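Long-range contacts in isoflavone reductase (Medicago sativa, PDB 2GAS), which reduces achiral isoflavones such as 2'-hydroxyformononetin to chiral isoflavanones with NADPH, giving the penultimate intermediate on the way to the alfalfa phytoalexin (-)-medicarpin: residues P28-T36 with G56-I64; H17-N27 with A192-N203. All coordinates share one frame; numbering follows the deposited sequence.

Contact 1. Residues P28-T36 with G56-I64; sequences PTYALVRKT and GVILLEGDI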
ATOM      1  N   PRO A  28      15.169  -8.839 -13.164  1.00 21.61           N
ATOM      2  CA  PRO A  28      14.949 -10.286 -13.128  1.00 21.40           C
ATOM      3  C   PRO A  28      13.931 -10.352 -11.987  1.00 19.97           C
ATOM      4  O   PRO A  28      14.194  -9.843 -10.892  1.00 20.19           O
ATOM      5  CB  PRO A  28      16.311 -10.828 -12.711  1.00 22.93           C
ATOM      6  CG  PRO A  28      17.257  -9.855 -13.339  1.00 22.53           C
ATOM      7  CD  PRO A  28      16.603  -8.517 -13.042  1.00 21.99           C
ATOM      8  N   THR A  29      12.778 -10.956 -12.240  1.00 18.92           N
ATOM      9  CA  THR A  29      11.714 -10.997 -11.246  1.00 17.65           C
ATOM     10  C   THR A  29      11.405 -12.387 -10.719  1.00 18.25           C
ATOM     11  O   THR A  29      11.244 -13.329 -11.492  1.00 18.83           O
ATOM     12  CB  THR A  29      10.450 -10.356 -11.854  1.00 17.38           C
ATOM     13  OG1 THR A  29      10.798  -9.072 -12.391  1.00 16.85           O
ATOM     14  CG2 THR A  29       9.370 -10.173 -10.808  1.00 16.38           C
ATOM     15  N   TYR A  30      11.326 -12.498  -9.394  1.00 18.38           N
ATOM     16  CA  TYR A  30      11.056 -13.760  -8.714  1.00 18.45           C
ATOM     17  C   TYR A  30       9.824 -13.634  -7.823  1.00 17.56           C
ATOM     18  O   TYR A  30       9.580 -12.576  -7.248  1.00 17.57           O
ATOM     19  CB  TYR A  30      12.256 -14.151  -7.842  1.00 18.30           C
ATOM     20  CG  TYR A  30      13.562 -14.321  -8.588  1.00 19.40           C
ATOM     21  CD1 TYR A  30      14.210 -13.231  -9.171  1.00 21.68           C
ATOM     22  CD2 TYR A  30      14.149 -15.577  -8.711  1.00 21.86           C
ATOM     23  CE1 TYR A  30      15.414 -13.392  -9.862  1.00 23.08           C
ATOM     24  CE2 TYR A  30      15.348 -15.750  -9.399  1.00 24.18           C
ATOM     25  CZ  TYR A  30      15.973 -14.657  -9.971  1.00 23.88           C
ATOM     26  OH  TYR A  30      17.149 -14.836 -10.666  1.00 25.97           O
ATOM     27  N   ALA A  31       9.049 -14.708  -7.716  1.00 17.13           N
ATOM     28  CA  ALA A  31       7.857 -14.704  -6.871  1.00 18.65           C
ATOM     29  C   ALA A  31       7.873 -15.941  -5.977  1.00 19.20           C
ATOM     30  O   ALA A  31       8.085 -17.052  -6.458  1.00 19.27           O
ATOM     31  CB  ALA A  31       6.594 -14.697  -7.733  1.00 18.44           C
ATOM     32  N   LEU A  32       7.671 -15.744  -4.678  1.00 19.76           N
ATOM     33  CA  LEU A  32       7.651 -16.869  -3.746  1.00 20.10           C
ATOM     34  C   LEU A  32       6.253 -17.464  -3.744  1.00 22.20           C
ATOM     35  O   LEU A  32       5.275 -16.782  -3.424  1.00 20.91           O
ATOM     36  CB  LEU A  32       8.007 -16.415  -2.331  1.00 21.31           C
ATOM     37  CG  LEU A  32       8.253 -17.547  -1.325  1.00 20.83           C
ATOM     38  CD1 LEU A  32       9.590 -18.224  -1.629  1.00 22.12           C
ATOM     39  CD2 LEU A  32       8.264 -16.977   0.081  1.00 21.19           C
ATOM     40  N   VAL A  33       6.162 -18.735  -4.117  1.00 21.80           N
ATOM     41  CA  VAL A  33       4.879 -19.418  -4.170  1.00 25.97           C
ATOM     42  C   VAL A  33       4.984 -20.836  -3.633  1.00 29.49           C
ATOM     43  O   VAL A  33       6.007 -21.503  -3.800  1.00 31.03           O
ATOM     44  CB  VAL A  33       4.343 -19.489  -5.618  1.00 27.24           C
ATOM     45  CG1 VAL A  33       3.976 -18.096  -6.113  1.00 25.59           C
ATOM     46  CG2 VAL A  33       5.387 -20.108  -6.523  1.00 29.50           C
ATOM     47  N   ARG A  34       3.913 -21.286  -2.989  1.00 31.68           N
ATOM     48  CA  ARG A  34       3.855 -22.627  -2.436  1.00 35.62           C
ATOM     49  C   ARG A  34       3.258 -23.557  -3.490  1.00 36.80           C
ATOM     50  O   ARG A  34       2.198 -23.277  -4.049  1.00 37.40           O
ATOM     51  CB  ARG A  34       2.980 -22.636  -1.177  1.00 36.32           C
ATOM     52  CG  ARG A  34       3.448 -21.671  -0.101  1.00 40.00           C
ATOM     53  CD  ARG A  34       2.660 -21.826   1.192  1.00 41.99           C
ATOM     54  NE  ARG A  34       1.281 -21.361   1.086  1.00 42.15           N
ATOM     55  CZ  ARG A  34       0.423 -21.357   2.101  1.00 44.17           C
ATOM     56  NH1 ARG A  34      -0.815 -20.918   1.929  1.00 45.82           N
ATOM     57  NH2 ARG A  34       0.805 -21.797   3.292  1.00 44.76           N
ATOM     58  N   LYS A  35       3.952 -24.653  -3.777  1.00 39.69           N
ATOM     59  CA  LYS A  35       3.459 -25.610  -4.757  1.00 41.58           C
ATOM     60  C   LYS A  35       2.615 -26.652  -4.049  1.00 41.65           C
ATOM     61  O   LYS A  35       2.742 -27.852  -4.298  1.00 43.66           O
ATOM     62  CB  LYS A  35       4.624 -26.282  -5.492  1.00 43.37           C
ATOM     63  CG  LYS A  35       5.134 -25.486  -6.682  1.00 45.70           C
ATOM     64  CD  LYS A  35       4.054 -25.362  -7.749  1.00 46.70           C
ATOM     65  CE  LYS A  35       4.536 -24.554  -8.940  1.00 47.67           C
ATOM     66  NZ  LYS A  35       4.892 -23.170  -8.544  1.00 48.03           N
ATOM     67  N   THR A  36       1.757 -26.175  -3.155  1.00 40.36           N
ATOM     68  CA  THR A  36       0.870 -27.041  -2.395  1.00 39.25           C
ATOM     69  C   THR A  36      -0.550 -26.499  -2.488  1.00 36.37           C
ATOM     70  O   THR A  36      -0.760 -25.342  -2.850  1.00 36.61           O
ATOM     71  CB  THR A  36       1.297 -27.118  -0.916  1.00 40.58           C
ATOM     72  OG1 THR A  36       0.481 -28.077  -0.233  1.00 42.97           O
ATOM     73  CG2 THR A  36       1.153 -25.763  -0.245  1.00 40.94           C
ATOM     74  N   GLY A  56       8.160 -14.487 -17.854  1.00 19.12           N
ATOM     75  CA  GLY A  56       9.523 -14.740 -17.434  1.00 20.03           C
ATOM     76  C   GLY A  56       9.760 -14.652 -15.938  1.00 19.73           C
ATOM     77  O   GLY A  56      10.904 -14.705 -15.489  1.00 20.91           O
ATOM     78  N   VAL A  57       8.696 -14.505 -15.158  1.00 20.11           N
ATOM     79  CA  VAL A  57       8.855 -14.456 -13.708  1.00 19.28           C
ATOM     80  C   VAL A  57       9.329 -15.832 -13.270  1.00 20.05           C
ATOM     81  O   VAL A  57       8.808 -16.849 -13.732  1.00 21.61           O
ATOM     82  CB  VAL A  57       7.522 -14.142 -12.987  1.00 16.99           C
ATOM     83  CG1 VAL A  57       7.709 -14.233 -11.474  1.00 16.58           C
ATOM     84  CG2 VAL A  57       7.043 -12.750 -13.361  1.00 18.06           C
ATOM     85  N   ILE A  58      10.327 -15.857 -12.392  1.00 20.47           N
ATOM     86  CA  ILE A  58      10.876 -17.102 -11.867  1.00 21.07           C
ATOM     87  C   ILE A  58      10.174 -17.436 -10.553  1.00 21.26           C
ATOM     88  O   ILE A  58      10.164 -16.631  -9.623  1.00 21.78           O
ATOM     89  CB  ILE A  58      12.401 -16.982 -11.598  1.00 22.61           C
ATOM     90  CG1 ILE A  58      13.165 -16.853 -12.921  1.00 25.80           C
ATOM     91  CG2 ILE A  58      12.896 -18.194 -10.834  1.00 24.16           C
ATOM     92  CD1 ILE A  58      12.892 -15.585 -13.678  1.00 31.72           C
ATOM     93  N   LEU A  59       9.581 -18.622 -10.478  1.00 20.86           N
ATOM     94  CA  LEU A  59       8.884 -19.031  -9.267  1.00 21.96           C
ATOM     95  C   LEU A  59       9.815 -19.771  -8.327  1.00 22.16           C
ATOM     96  O   LEU A  59      10.407 -20.784  -8.702  1.00 25.11           O
ATOM     97  CB  LEU A  59       7.709 -19.950  -9.606  1.00 20.46           C
ATOM     98  CG  LEU A  59       6.675 -19.418 -10.590  1.00 20.45           C
ATOM     99  CD1 LEU A  59       5.577 -20.457 -10.757  1.00 22.89           C
ATOM    100  CD2 LEU A  59       6.106 -18.098 -10.081  1.00 21.70           C
ATOM    101  N   LEU A  60       9.943 -19.264  -7.107  1.00 21.59           N
ATOM    102  CA  LEU A  60      10.775 -19.904  -6.099  1.00 23.74           C
ATOM    103  C   LEU A  60       9.812 -20.569  -5.121  1.00 25.03           C
ATOM    104  O   LEU A  60       8.889 -19.929  -4.613  1.00 24.71           O
ATOM    105  CB  LEU A  60      11.650 -18.870  -5.382  1.00 22.13           C
ATOM    106  CG  LEU A  60      12.704 -18.172  -6.249  1.00 23.10           C
ATOM    107  CD1 LEU A  60      13.537 -17.237  -5.385  1.00 20.90           C
ATOM    108  CD2 LEU A  60      13.602 -19.207  -6.915  1.00 22.36           C
ATOM    109  N   GLU A  61      10.017 -21.858  -4.870  1.00 27.01           N
ATOM    110  CA  GLU A  61       9.134 -22.598  -3.980  1.00 30.06           C
ATOM    111  C   GLU A  61       9.459 -22.354  -2.514  1.00 30.75           C
ATOM    112  O   GLU A  61      10.602 -22.511  -2.086  1.00 31.34           O
ATOM    113  CB  GLU A  61       9.217 -24.097  -4.286  1.00 32.07           C
ATOM    114  CG  GLU A  61       8.072 -24.906  -3.694  1.00 37.46           C
ATOM    115  CD  GLU A  61       8.167 -26.385  -4.023  1.00 39.70           C
ATOM    116  OE1 GLU A  61       8.404 -26.722  -5.202  1.00 41.38           O
ATOM    117  OE2 GLU A  61       7.991 -27.208  -3.101  1.00 41.93           O
ATOM    118  N   GLY A  62       8.447 -21.970  -1.744  1.00 32.06           N
ATOM    119  CA  GLY A  62       8.671 -21.718  -0.336  1.00 33.20           C
ATOM    120  C   GLY A  62       7.476 -21.126   0.378  1.00 34.44           C
ATOM    121  O   GLY A  62       6.510 -20.690  -0.249  1.00 33.84           O
ATOM    122  N   ASP A  63       7.552 -21.115   1.702  1.00 35.42           N
ATOM    123  CA  ASP A  63       6.490 -20.577   2.538  1.00 37.87           C
ATOM    124  C   ASP A  63       7.096 -19.750   3.663  1.00 37.98           C
ATOM    125  O   ASP A  63       8.049 -20.174   4.317  1.00 38.13           O
ATOM    126  CB  ASP A  63       5.650 -21.718   3.121  1.00 40.44           C
ATOM    127  CG  ASP A  63       4.651 -21.236   4.158  1.00 42.42           C
ATOM    128  OD1 ASP A  63       3.902 -20.278   3.868  1.00 44.80           O
ATOM    129  OD2 ASP A  63       4.615 -21.818   5.262  1.00 44.02           O
ATOM    130  N   ILE A  64       6.539 -18.564   3.880  1.00 38.15           N
ATOM    131  CA  ILE A  64       7.018 -17.668   4.926  1.00 38.76           C
ATOM    132  C   ILE A  64       7.186 -18.417   6.246  1.00 38.61           C
ATOM    133  O   ILE A  64       8.006 -18.039   7.083  1.00 38.30           O
ATOM    134  CB  ILE A  64       6.030 -16.496   5.150  1.00 39.17           C
ATOM    135  CG1 ILE A  64       5.748 -15.788   3.824  1.00 40.75           C
ATOM    136  CG2 ILE A  64       6.593 -15.524   6.178  1.00 39.41           C
ATOM    137  CD1 ILE A  64       6.975 -15.229   3.140  1.00 40.48           C
TER
HETATM  138  O   HOH W   1      12.553 -12.493 -14.568  1.00 23.37           O
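Y30 and I58 stand next to each other on one face of the sheet, their side chains running side by side. With CG beside the backbone N and anti to the carbonyl carbon, chi1 -59° sets the Y30 ring alongside I58, and its CD2 meets I58 CG2 at 3.6 Å. The same ring atom lies 3.8 Å from L60 CD1, which like I58 packs obliquely against the tyrosine. Further along this face L32 reaches past its bridge partner L60: CD2 touches I64 CD1 at 3.8 Å, while CD1 lies against the backbone of G62. The opposite face carries A31, V33 and L59, where V33 CG2 approaches L59 CB at 3.9 Å and helix 42-54 packs over the pair through I49. That helix is the crossover of a beta-alpha-beta unit, and strands 29-33 and 58-61 are the parallel neighbours it connects at one edge of the Rossmann-type sheet, with 58-61 outermost. Their pairing runs from I58 N to T29 O (2.8 Å) through a regular ladder to the longer G62 N to V33 O (3.2 Å), where the donor sits 51° out of the carbonyl plane. Beyond it R34, an NADP(+)-binding residue by similarity, lies alongside D63. The arginine is bent at chi3, and its NH2 makes a salt bridge of 3.5 Å with D63 OD1, the guanidinium and carboxylate planes being 28° apart. The methylene carbons of R34 also lie along the aspartate, and its NH1 is close to the like-charged R86. K35 crosses E61 at about a right angle, touching OE1 with CB and CG, whereas its NZ turns to L59 CD1 and stays 6.0 Å from E61 OE1.

Contact 2. Residues H17-N27 with A192-N203; sequences HIVWASIKAGN and ADVGTFTIRAAN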
ATOM      1  N   HIS A  17       0.713  -6.076  -8.898  1.00 15.44           N
ATOM      2  CA  HIS A  17       1.166  -4.887  -9.609  1.00 14.80           C
ATOM      3  C   HIS A  17       2.652  -4.638  -9.427  1.00 15.77           C
ATOM      4  O   HIS A  17       3.295  -4.015 -10.274  1.00 16.45           O
ATOM      5  CB  HIS A  17       0.331  -3.686  -9.169  1.00 16.49           C
ATOM      6  CG  HIS A  17      -1.103  -3.792  -9.582  1.00 16.92           C
ATOM      7  ND1 HIS A  17      -1.505  -3.677 -10.895  1.00 18.49           N
ATOM      8  CD2 HIS A  17      -2.215  -4.105  -8.873  1.00 18.60           C
ATOM      9  CE1 HIS A  17      -2.801  -3.917 -10.979  1.00 20.57           C
ATOM     10  NE2 HIS A  17      -3.256  -4.180  -9.765  1.00 19.67           N
ATOM     11  N   ILE A  18       3.197  -5.122  -8.315  1.00 15.27           N
ATOM     12  CA  ILE A  18       4.621  -4.997  -8.052  1.00 13.83           C
ATOM     13  C   ILE A  18       5.340  -5.984  -8.972  1.00 15.94           C
ATOM     14  O   ILE A  18       6.376  -5.659  -9.558  1.00 16.51           O
ATOM     15  CB  ILE A  18       4.934  -5.318  -6.575  1.00 14.75           C
ATOM     16  CG1 ILE A  18       4.215  -4.311  -5.681  1.00 17.70           C
ATOM     17  CG2 ILE A  18       6.435  -5.260  -6.329  1.00 16.33           C
ATOM     18  CD1 ILE A  18       4.694  -2.901  -5.851  1.00 26.98           C
ATOM     19  N   VAL A  19       4.782  -7.185  -9.107  1.00 15.09           N
ATOM     20  CA  VAL A  19       5.374  -8.187  -9.989  1.00 14.42           C
ATOM     21  C   VAL A  19       5.378  -7.640 -11.419  1.00 15.20           C
ATOM     22  O   VAL A  19       6.406  -7.664 -12.096  1.00 16.16           O
ATOM     23  CB  VAL A  19       4.580  -9.516  -9.972  1.00 15.16           C
ATOM     24  CG1 VAL A  19       5.101 -10.444 -11.060  1.00 15.95           C
ATOM     25  CG2 VAL A  19       4.706 -10.184  -8.605  1.00 16.00           C
ATOM     26  N   TRP A  20       4.238  -7.132 -11.874  1.00 15.82           N
ATOM     27  CA  TRP A  20       4.168  -6.600 -13.233  1.00 15.95           C
ATOM     28  C   TRP A  20       5.094  -5.401 -13.460  1.00 16.53           C
ATOM     29  O   TRP A  20       5.694  -5.269 -14.526  1.00 15.93           O
ATOM     30  CB  TRP A  20       2.725  -6.233 -13.598  1.00 14.13           C
ATOM     31  CG  TRP A  20       1.841  -7.443 -13.785  1.00 16.08           C
ATOM     32  CD1 TRP A  20       2.189  -8.626 -14.375  1.00 17.88           C
ATOM     33  CD2 TRP A  20       0.467  -7.575 -13.409  1.00 16.00           C
ATOM     34  NE1 TRP A  20       1.118  -9.486 -14.389  1.00 16.45           N
ATOM     35  CE2 TRP A  20       0.047  -8.865 -13.803  1.00 17.15           C
ATOM     36  CE3 TRP A  20      -0.456  -6.726 -12.775  1.00 15.53           C
ATOM     37  CZ2 TRP A  20      -1.256  -9.332 -13.586  1.00 17.85           C
ATOM     38  CZ3 TRP A  20      -1.752  -7.190 -12.558  1.00 17.56           C
ATOM     39  CH2 TRP A  20      -2.139  -8.483 -12.964  1.00 16.74           C
ATOM     40  N   ALA A  21       5.223  -4.529 -12.464  1.00 16.75           N
ATOM     41  CA  ALA A  21       6.092  -3.367 -12.618  1.00 15.99           C
ATOM     42  C   ALA A  21       7.554  -3.804 -12.679  1.00 16.81           C
ATOM     43  O   ALA A  21       8.366  -3.199 -13.376  1.00 16.99           O
ATOM     44  CB  ALA A  21       5.879  -2.382 -11.459  1.00 15.87           C
ATOM     45  N   SER A  22       7.887  -4.864 -11.950  1.00 15.96           N
ATOM     46  CA  SER A  22       9.255  -5.360 -11.942  1.00 17.05           C
ATOM     47  C   SER A  22       9.584  -5.890 -13.336  1.00 17.10           C
ATOM     48  O   SER A  22      10.657  -5.615 -13.875  1.00 18.20           O
ATOM     49  CB  SER A  22       9.413  -6.458 -10.888  1.00 16.95           C
ATOM     50  OG  SER A  22      10.764  -6.884 -10.795  1.00 16.08           O
ATOM     51  N   ILE A  23       8.650  -6.634 -13.920  1.00 17.13           N
ATOM     52  CA  ILE A  23       8.844  -7.175 -15.265  1.00 18.76           C
ATOM     53  C   ILE A  23       8.957  -6.035 -16.274  1.00 19.63           C
ATOM     54  O   ILE A  23       9.822  -6.054 -17.148  1.00 20.44           O
ATOM     55  CB  ILE A  23       7.665  -8.085 -15.689  1.00 20.32           C
ATOM     56  CG1 ILE A  23       7.727  -9.419 -14.939  1.00 20.40           C
ATOM     57  CG2 ILE A  23       7.683  -8.306 -17.200  1.00 21.34           C
ATOM     58  CD1 ILE A  23       8.979 -10.234 -15.201  1.00 23.60           C
ATOM     59  N   LYS A  24       8.077  -5.048 -16.147  1.00 20.06           N
ATOM     60  CA  LYS A  24       8.059  -3.898 -17.048  1.00 21.18           C
ATOM     61  C   LYS A  24       9.390  -3.145 -17.035  1.00 21.37           C
ATOM     62  O   LYS A  24       9.902  -2.750 -18.090  1.00 21.71           O
ATOM     63  CB  LYS A  24       6.917  -2.956 -16.648  1.00 23.68           C
ATOM     64  CG  LYS A  24       6.739  -1.735 -17.538  1.00 28.89           C
ATOM     65  CD  LYS A  24       6.266  -2.125 -18.923  1.00 31.53           C
ATOM     66  CE  LYS A  24       6.019  -0.892 -19.778  1.00 34.52           C
ATOM     67  NZ  LYS A  24       4.988  -0.002 -19.165  1.00 35.32           N
ATOM     68  N   ALA A  25       9.947  -2.949 -15.843  1.00 19.66           N
ATOM     69  CA  ALA A  25      11.212  -2.246 -15.677  1.00 20.81           C
ATOM     70  C   ALA A  25      12.388  -3.047 -16.228  1.00 22.91           C
ATOM     71  O   ALA A  25      13.449  -2.489 -16.506  1.00 24.20           O
ATOM     72  CB  ALA A  25      11.444  -1.938 -14.206  1.00 21.09           C
ATOM     73  N   GLY A  26      12.195  -4.355 -16.365  1.00 22.57           N
ATOM     74  CA  GLY A  26      13.240  -5.214 -16.895  1.00 23.40           C
ATOM     75  C   GLY A  26      14.059  -5.950 -15.851  1.00 23.25           C
ATOM     76  O   GLY A  26      15.058  -6.589 -16.180  1.00 24.86           O
ATOM     77  N   ASN A  27      13.650  -5.871 -14.588  1.00 20.93           N
ATOM     78  CA  ASN A  27      14.380  -6.557 -13.528  1.00 21.04           C
ATOM     79  C   ASN A  27      14.144  -8.053 -13.537  1.00 20.08           C
ATOM     80  O   ASN A  27      13.059  -8.514 -13.896  1.00 21.57           O
ATOM     81  CB  ASN A  27      13.939  -6.090 -12.139  1.00 20.51           C
ATOM     82  CG  ASN A  27      14.339  -4.678 -11.838  1.00 19.66           C
ATOM     83  OD1 ASN A  27      13.725  -3.735 -12.326  1.00 21.84           O
ATOM     84  ND2 ASN A  27      15.373  -4.520 -11.022  1.00 20.44           N
ATOM     85  N   ALA A 192      -1.846  -0.085  -9.613  1.00 16.53           N
ATOM     86  CA  ALA A 192      -0.867  -0.246 -10.681  1.00 16.47           C
ATOM     87  C   ALA A 192       0.295   0.726 -10.494  1.00 15.51           C
ATOM     88  O   ALA A 192       1.466   0.345 -10.611  1.00 16.05           O
ATOM     89  CB  ALA A 192      -1.534  -0.017 -12.044  1.00 16.12           C
ATOM     90  N   ASP A 193      -0.025   1.982 -10.203  1.00 16.06           N
ATOM     91  CA  ASP A 193       0.998   3.000 -10.012  1.00 14.96           C
ATOM     92  C   ASP A 193       1.843   2.736  -8.772  1.00 16.79           C
ATOM     93  O   ASP A 193       3.030   3.057  -8.750  1.00 15.71           O
ATOM     94  CB  ASP A 193       0.361   4.390  -9.945  1.00 15.98           C
ATOM     95  CG  ASP A 193      -0.078   4.898 -11.312  1.00 18.29           C
ATOM     96  OD1 ASP A 193      -0.776   5.932 -11.360  1.00 18.71           O
ATOM     97  OD2 ASP A 193       0.277   4.267 -12.339  1.00 19.70           O
ATOM     98  N   VAL A 194       1.243   2.164  -7.732  1.00 14.45           N
ATOM     99  CA  VAL A 194       2.027   1.848  -6.549  1.00 15.34           C
ATOM    100  C   VAL A 194       3.074   0.818  -6.969  1.00 14.86           C
ATOM    101  O   VAL A 194       4.214   0.851  -6.502  1.00 14.52           O
ATOM    102  CB  VAL A 194       1.143   1.300  -5.416  1.00 16.16           C
ATOM    103  CG1 VAL A 194       2.008   0.726  -4.294  1.00 15.66           C
ATOM    104  CG2 VAL A 194       0.282   2.433  -4.867  1.00 16.09           C
ATOM    105  N   GLY A 195       2.697  -0.090  -7.865  1.00 14.71           N
ATOM    106  CA  GLY A 195       3.662  -1.073  -8.327  1.00 14.01           C
ATOM    107  C   GLY A 195       4.822  -0.365  -9.010  1.00 14.62           C
ATOM    108  O   GLY A 195       5.996  -0.624  -8.744  1.00 12.95           O
ATOM    109  N   THR A 196       4.491   0.562  -9.897  1.00 14.79           N
ATOM    110  CA  THR A 196       5.517   1.299 -10.615  1.00 14.86           C
ATOM    111  C   THR A 196       6.467   2.064  -9.699  1.00 14.65           C
ATOM    112  O   THR A 196       7.685   1.973  -9.851  1.00 15.21           O
ATOM    113  CB  THR A 196       4.867   2.247 -11.622  1.00 14.99           C
ATOM    114  OG1 THR A 196       4.058   1.474 -12.521  1.00 15.99           O
ATOM    115  CG2 THR A 196       5.928   3.000 -12.419  1.00 17.44           C
ATOM    116  N   PHE A 197       5.918   2.807  -8.742  1.00 15.12           N
ATOM    117  CA  PHE A 197       6.752   3.570  -7.821  1.00 15.34           C
ATOM    118  C   PHE A 197       7.566   2.686  -6.881  1.00 14.55           C
ATOM    119  O   PHE A 197       8.671   3.047  -6.475  1.00 14.25           O
ATOM    120  CB  PHE A 197       5.894   4.537  -7.001  1.00 15.29           C
ATOM    121  CG  PHE A 197       5.476   5.760  -7.766  1.00 14.86           C
ATOM    122  CD1 PHE A 197       4.156   5.935  -8.163  1.00 16.70           C
ATOM    123  CD2 PHE A 197       6.414   6.732  -8.099  1.00 17.45           C
ATOM    124  CE1 PHE A 197       3.777   7.060  -8.881  1.00 16.85           C
ATOM    125  CE2 PHE A 197       6.046   7.863  -8.817  1.00 17.31           C
ATOM    126  CZ  PHE A 197       4.728   8.027  -9.208  1.00 17.51           C
ATOM    127  N   THR A 198       7.024   1.528  -6.523  1.00 15.41           N
ATOM    128  CA  THR A 198       7.747   0.628  -5.635  1.00 15.97           C
ATOM    129  C   THR A 198       9.008   0.127  -6.327  1.00 15.44           C
ATOM    130  O   THR A 198      10.077   0.062  -5.719  1.00 14.87           O
ATOM    131  CB  THR A 198       6.877  -0.577  -5.229  1.00 14.94           C
ATOM    132  OG1 THR A 198       5.731  -0.111  -4.509  1.00 15.25           O
ATOM    133  CG2 THR A 198       7.658  -1.535  -4.341  1.00 15.55           C
ATOM    134  N   ILE A 199       8.886  -0.217  -7.605  1.00 16.47           N
ATOM    135  CA  ILE A 199      10.033  -0.714  -8.351  1.00 16.73           C
ATOM    136  C   ILE A 199      11.011   0.426  -8.643  1.00 18.11           C
ATOM    137  O   ILE A 199      12.223   0.223  -8.630  1.00 16.61           O
ATOM    138  CB  ILE A 199       9.585  -1.426  -9.656  1.00 17.60           C
ATOM    139  CG1 ILE A 199       8.896  -2.757  -9.318  1.00 20.76           C
ATOM    140  CG2 ILE A 199      10.795  -1.715 -10.541  1.00 19.62           C
ATOM    141  CD1 ILE A 199       7.690  -2.644  -8.436  1.00 29.34           C
ATOM    142  N   ARG A 200      10.496   1.630  -8.888  1.00 17.25           N
ATOM    143  CA  ARG A 200      11.376   2.772  -9.120  1.00 18.73           C
ATOM    144  C   ARG A 200      12.230   2.959  -7.870  1.00 17.23           C
ATOM    145  O   ARG A 200      13.434   3.187  -7.954  1.00 17.39           O
ATOM    146  CB  ARG A 200      10.567   4.047  -9.378  1.00 20.32           C
ATOM    147  CG  ARG A 200      10.108   4.224 -10.811  1.00 28.17           C
ATOM    148  CD  ARG A 200      11.294   4.478 -11.735  1.00 31.70           C
ATOM    149  NE  ARG A 200      11.353   5.859 -12.205  1.00 35.34           N
ATOM    150  CZ  ARG A 200      12.392   6.664 -12.009  1.00 35.82           C
ATOM    151  NH1 ARG A 200      13.455   6.225 -11.349  1.00 37.92           N
ATOM    152  NH2 ARG A 200      12.373   7.903 -12.476  1.00 36.03           N
ATOM    153  N   ALA A 201      11.595   2.846  -6.706  1.00 16.59           N
ATOM    154  CA  ALA A 201      12.294   2.992  -5.436  1.00 15.58           C
ATOM    155  C   ALA A 201      13.295   1.851  -5.244  1.00 16.98           C
ATOM    156  O   ALA A 201      14.412   2.067  -4.777  1.00 17.06           O
ATOM    157  CB  ALA A 201      11.280   3.014  -4.275  1.00 17.08           C
ATOM    158  N   ALA A 202      12.895   0.641  -5.624  1.00 15.39           N
ATOM    159  CA  ALA A 202      13.766  -0.521  -5.471  1.00 15.17           C
ATOM    160  C   ALA A 202      15.069  -0.352  -6.246  1.00 17.58           C
ATOM    161  O   ALA A 202      16.139  -0.711  -5.758  1.00 18.19           O
ATOM    162  CB  ALA A 202      13.040  -1.774  -5.938  1.00 14.43           C
ATOM    163  N   ASN A 203      14.970   0.213  -7.447  1.00 18.26           N
ATOM    164  CA  ASN A 203      16.129   0.421  -8.310  1.00 20.50           C
ATOM    165  C   ASN A 203      16.880   1.727  -8.055  1.00 21.46           C
ATOM    166  O   ASN A 203      17.885   2.004  -8.713  1.00 22.30           O
ATOM    167  CB  ASN A 203      15.700   0.369  -9.782  1.00 20.45           C
ATOM    168  CG  ASN A 203      15.281  -1.018 -10.218  1.00 20.60           C
ATOM    169  OD1 ASN A 203      15.980  -1.995  -9.954  1.00 23.48           O
ATOM    170  ND2 ASN A 203      14.142  -1.114 -10.899  1.00 19.63           N
TER
HETATM  171  O   HOH W   2       2.305  -1.931 -11.926  1.00 23.84           O
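Two helices pack here by knobs-into-holes on one side of the Rossmann-type sheet: helix 15-25, which follows the first strand and the glycine-rich loop inferred to bind NADP(+), and helix 191-202 from far along the chain. Their local axes come within 7.5 Å and cross at -54°. I18 and I199 are the reciprocal knobs, I18 sitting among V194, G195, T198 and I199, and I199 among I18, A21, S22 and A25. G195 permits the close approach, since without a side chain its CA comes to 3.5 Å from H17 O in a CA-H...O contact. The packing is tight around I18: the I18 side chain crosses that of T198 at about a right angle, its CD1 3.2 Å from T198 CB and as close to G195 CA. In T198, chi1 -62° puts OG1 beside the backbone N, turned back to its own helix, where it donates to V194 O from the face of the carbonyl opposite to that used by T198 N. I199 spreads its branches along helix 15-25: CG1 lies over the backbone of S22, and CG2 meets A25 CB at 3.7 Å. At the N-terminal end of helix 191-202, A192 N sits over one face of the H17 ring, 3.7 Å from its plane and displaced toward the rim. Water 2 bridges the same region by donating to both H17 O and A192 O. The other end of the contact is closed beyond the Schellman turn at G26, where N27 and N203 approach from opposite directions with their amides nearly coplanar, 11° apart. N27 ND2 also donates to N3 O. In the paired amides N203 ND2 donates to N27 OD1 at 3.0 Å, and N27 ND2 returns a bond of 2.8 Å onto a lone pair of N203 OD1.

Overall arrangement
Contact 1 is nested inside the long loop closed by contact 2, and the centres of the two lie about 17 Å apart. Helix 15-25 leads directly into strand 29-33, and the contacts meet at this junction: S22 OG and T29 OG1 are 2.7 Å apart in a probable hydrogen bond, while V57 CG2 packs on I23 CD1 at 3.7 Å. Both border the inferred NADP(+) site, and contact 1 also contains R34, a probable cofactor-binding residue. The side chain of A31 is about 4 Å from that of P10, and that of I18 about 4 Å from G15. The probable proton acceptor K133 is farther off, about 11 Å from V194 between side chains.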